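Local coordinates for [PSI+] inducibility protein 3 (PDB 1ZX6) that interacts with LAS17, RSP5 and SUP35 and, when overproduced, promotes de novo appearance of the [PSI+] prion, this chain being its SH3 domain, at residues E3-F11 and L21-K32. Numbering follows the deposited sequence.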
# COMPACT_ATOMS: atom_id res chain seq x y z
N GLU A 3 -11.17 -5.77 -0.97
CA GLU A 3 -10.96 -4.31 -0.68
C GLU A 3 -9.76 -3.76 -1.41
O GLU A 3 -8.68 -4.36 -1.34
CB GLU A 3 -10.69 -4.08 0.79
CG GLU A 3 -11.77 -4.50 1.75
CD GLU A 3 -11.61 -3.82 3.10
OE1 GLU A 3 -10.93 -2.76 3.17
OE2 GLU A 3 -12.17 -4.34 4.10
N TYR A 4 -9.94 -2.60 -2.05
CA TYR A 4 -8.85 -1.89 -2.74
C TYR A 4 -8.75 -0.47 -2.23
O TYR A 4 -9.75 0.16 -1.91
CB TYR A 4 -9.07 -1.85 -4.26
CG TYR A 4 -8.70 -3.15 -4.96
CD1 TYR A 4 -9.50 -4.25 -4.84
CD2 TYR A 4 -7.57 -3.24 -5.76
CE1 TYR A 4 -9.20 -5.44 -5.48
CE2 TYR A 4 -7.25 -4.43 -6.41
CZ TYR A 4 -8.07 -5.51 -6.26
OH TYR A 4 -7.76 -6.70 -6.89
N VAL A 5 -7.52 0.03 -2.17
CA VAL A 5 -7.21 1.37 -1.72
C VAL A 5 -6.42 2.08 -2.81
O VAL A 5 -5.84 1.42 -3.68
CB VAL A 5 -6.42 1.35 -0.36
CG1 VAL A 5 -7.31 0.71 0.76
CG2 VAL A 5 -5.11 0.61 -0.46
N GLU A 6 -6.36 3.39 -2.75
CA GLU A 6 -5.62 4.17 -3.76
C GLU A 6 -4.55 5.01 -3.06
O GLU A 6 -4.85 5.74 -2.11
CB GLU A 6 -6.56 5.09 -4.56
CG GLU A 6 -5.83 5.91 -5.62
CD GLU A 6 -6.75 6.83 -6.43
OE1 GLU A 6 -7.97 6.87 -6.19
OE2 GLU A 6 -6.23 7.51 -7.34
N ALA A 7 -3.31 4.95 -3.57
CA ALA A 7 -2.20 5.77 -3.04
C ALA A 7 -2.35 7.23 -3.41
O ALA A 7 -2.69 7.58 -4.56
CB ALA A 7 -0.85 5.24 -3.55
N LEU A 8 -2.17 8.09 -2.40
CA LEU A 8 -2.31 9.54 -2.54
C LEU A 8 -0.95 10.21 -2.58
O LEU A 8 -0.84 11.35 -3.04
CB LEU A 8 -3.08 10.12 -1.37
CG LEU A 8 -4.60 10.08 -1.36
CD1 LEU A 8 -5.10 10.58 -0.01
CD2 LEU A 8 -5.17 10.92 -2.48
N TYR A 9 0.05 9.52 -2.05
CA TYR A 9 1.41 10.06 -1.88
C TYR A 9 2.42 8.96 -2.26
O TYR A 9 2.12 7.76 -2.18
CB TYR A 9 1.65 10.47 -0.42
CG TYR A 9 0.56 11.30 0.20
CD1 TYR A 9 0.53 12.67 0.06
CD2 TYR A 9 -0.43 10.70 0.98
CE1 TYR A 9 -0.48 13.43 0.64
CE2 TYR A 9 -1.45 11.44 1.54
CZ TYR A 9 -1.48 12.81 1.37
OH TYR A 9 -2.50 13.59 1.93
N GLN A 10 3.60 9.40 -2.68
CA GLN A 10 4.69 8.50 -3.11
C GLN A 10 5.39 7.92 -1.88
O GLN A 10 5.90 8.65 -1.05
CB GLN A 10 5.71 9.22 -4.02
CG GLN A 10 6.81 8.28 -4.52
CD GLN A 10 7.57 8.83 -5.72
OE1 GLN A 10 6.99 9.46 -6.60
NE2 GLN A 10 8.86 8.55 -5.77
N PHE A 11 5.31 6.59 -1.72
CA PHE A 11 6.06 5.89 -0.70
C PHE A 11 7.27 5.23 -1.37
O PHE A 11 7.12 4.33 -2.18
CB PHE A 11 5.16 4.85 -0.01
CG PHE A 11 5.89 3.98 0.92
CD1 PHE A 11 6.60 4.51 1.98
CD2 PHE A 11 5.84 2.59 0.77
CE1 PHE A 11 7.31 3.71 2.83
CE2 PHE A 11 6.53 1.77 1.64
CZ PHE A 11 7.26 2.31 2.67
N LEU A 21 4.92 2.70 -3.58
CA LEU A 21 3.65 3.26 -4.05
C LEU A 21 3.88 4.58 -4.81
O LEU A 21 4.70 5.39 -4.40
CB LEU A 21 2.69 3.52 -2.87
CG LEU A 21 2.28 2.41 -1.90
CD1 LEU A 21 1.48 3.04 -0.75
CD2 LEU A 21 1.47 1.33 -2.60
N LYS A 22 3.16 4.78 -5.89
CA LYS A 22 3.18 6.09 -6.58
C LYS A 22 1.75 6.59 -6.50
O LYS A 22 0.83 5.80 -6.51
CB LYS A 22 3.66 5.98 -8.03
CG LYS A 22 5.14 5.54 -8.13
CD LYS A 22 5.86 6.10 -9.34
CE LYS A 22 6.36 7.52 -9.12
NZ LYS A 22 7.27 7.97 -10.22
N PRO A 23 1.55 7.89 -6.42
CA PRO A 23 0.16 8.36 -6.35
C PRO A 23 -0.69 7.88 -7.52
O PRO A 23 -0.24 7.94 -8.68
CB PRO A 23 0.32 9.88 -6.40
CG PRO A 23 1.70 10.14 -5.91
CD PRO A 23 2.51 9.00 -6.42
N GLY A 24 -1.89 7.38 -7.22
CA GLY A 24 -2.80 6.86 -8.21
C GLY A 24 -2.83 5.34 -8.24
O GLY A 24 -3.75 4.76 -8.80
N ASP A 25 -1.80 4.70 -7.67
CA ASP A 25 -1.69 3.23 -7.68
C ASP A 25 -2.84 2.67 -6.85
O ASP A 25 -3.03 3.10 -5.72
CB ASP A 25 -0.40 2.74 -6.98
CG ASP A 25 0.84 2.84 -7.86
OD1 ASP A 25 0.72 3.07 -9.08
OD2 ASP A 25 1.96 2.62 -7.29
N LYS A 26 -3.58 1.70 -7.41
CA LYS A 26 -4.63 0.97 -6.67
C LYS A 26 -4.07 -0.36 -6.20
O LYS A 26 -3.48 -1.11 -6.96
CB LYS A 26 -5.88 0.82 -7.54
CG LYS A 26 -6.52 2.19 -7.90
CD LYS A 26 -7.64 2.14 -8.91
CE LYS A 26 -7.16 1.78 -10.28
NZ LYS A 26 -6.14 2.70 -10.87
N VAL A 27 -4.29 -0.64 -4.91
CA VAL A 27 -3.62 -1.69 -4.18
C VAL A 27 -4.69 -2.61 -3.62
O VAL A 27 -5.66 -2.14 -3.03
CB VAL A 27 -2.81 -1.10 -3.03
CG1 VAL A 27 -2.04 -2.16 -2.29
CG2 VAL A 27 -1.88 -0.02 -3.56
N GLN A 28 -4.52 -3.91 -3.82
CA GLN A 28 -5.40 -4.88 -3.20
C GLN A 28 -5.01 -4.97 -1.73
O GLN A 28 -3.89 -5.31 -1.43
CB GLN A 28 -5.26 -6.24 -3.87
CG GLN A 28 -6.20 -7.27 -3.28
CD GLN A 28 -6.18 -8.61 -4.02
OE1 GLN A 28 -5.32 -8.87 -4.86
NE2 GLN A 28 -7.16 -9.45 -3.71
N LEU A 29 -5.94 -4.68 -0.82
CA LEU A 29 -5.62 -4.71 0.60
C LEU A 29 -5.76 -6.13 1.11
O LEU A 29 -6.87 -6.69 1.09
CB LEU A 29 -6.55 -3.74 1.36
CG LEU A 29 -6.42 -3.60 2.87
CD1 LEU A 29 -4.99 -3.43 3.34
CD2 LEU A 29 -7.31 -2.43 3.35
N LEU A 30 -4.66 -6.74 1.54
CA LEU A 30 -4.66 -8.13 1.99
C LEU A 30 -4.89 -8.25 3.50
O LEU A 30 -5.64 -9.14 3.97
CB LEU A 30 -3.34 -8.81 1.64
CG LEU A 30 -3.04 -8.87 0.13
CD1 LEU A 30 -1.57 -9.18 -0.13
CD2 LEU A 30 -3.90 -9.92 -0.53
N GLU A 31 -4.25 -7.38 4.28
CA GLU A 31 -4.40 -7.41 5.75
C GLU A 31 -4.12 -6.03 6.34
O GLU A 31 -3.18 -5.32 5.92
CB GLU A 31 -3.42 -8.39 6.35
CG GLU A 31 -3.66 -8.71 7.83
CD GLU A 31 -2.74 -9.82 8.35
OE1 GLU A 31 -1.98 -10.42 7.55
OE2 GLU A 31 -2.75 -10.05 9.57
N LYS A 32 -4.92 -5.61 7.32
CA LYS A 32 -4.58 -4.43 8.07
C LYS A 32 -3.74 -4.88 9.26
O LYS A 32 -4.29 -5.38 10.24
CB LYS A 32 -5.83 -3.66 8.50
CG LYS A 32 -6.66 -3.17 7.32
CD LYS A 32 -7.83 -2.34 7.79
CE LYS A 32 -8.53 -1.60 6.67
NZ LYS A 32 -9.45 -0.52 7.18
O HOH W 1 -10.13 -8.18 -2.67
O HOH W 2 -6.05 5.56 -10.11
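Val-5 and Val-27 exchange two backbone hydrogen bonds, Val-5 N to Val-27 O (3.0 Å) and Val-27 N to Val-5 O (2.9 Å), and so set the antiparallel pairing of strands 4-7 and 26-32. Leu-29 N to Glu-3 O and Ala-7 N to Asp-25 O continue the pattern on either side of this pair. At the end of strand 4-7, Ala-7 O accepts a hydrogen bond from Gly-24 N (2.8 Å); beyond the strands, a single bridge pairs Phe-11 with Leu-21. Lys-22 to Asp-25 form a type II turn, with Gly-24 at a positive phi of 103° suited to glycine. Asp-25 OD2 braces the turn by receiving a hydrogen bond from Lys-22 N (2.8 Å), which approaches from above the carboxylate plane. A water bonded to Gly-24 O and Lys-26 NZ, and weakly to Glu-6 OE2, links turn and strands.

On the face bearing Tyr-4, Glu-6 and Lys-26, the Tyr-4 ring lies over Gln-28. Gln-28 CA makes a CH-pi contact with the ring, 3.9 Å from its centroid, and the extended chain, CG anti to N (chi1 -178°), runs on beneath CZ and OH, its amide plane 8° from that of the ring. The face of Val-5 and Val-27 is apolar: Val-5 CG2 meets Val-27 CB (3.8 Å), CG1 reaches Leu-29 CD2, and farther along Leu-21 CB touches both Ala-7 CB and Phe-11 CB. Pro-23 packs against the backbone of Leu-8 to Gln-10.

Within the SH3 beta-barrel, the two segments hold the first two strands and the inner arms of the RT loop, joined by the Phe-11 and Leu-21 bridge; such domains commonly bind proline-rich peptides. Phe-49 covers Leu-21 and Val-27, Val-54 covers Val-5 and Leu-21, and Phe-58 stacks on Tyr-4. Strand 4-7 lies between 26-32 and 54-56, while strand 37-42 borders the other edge of 26-32.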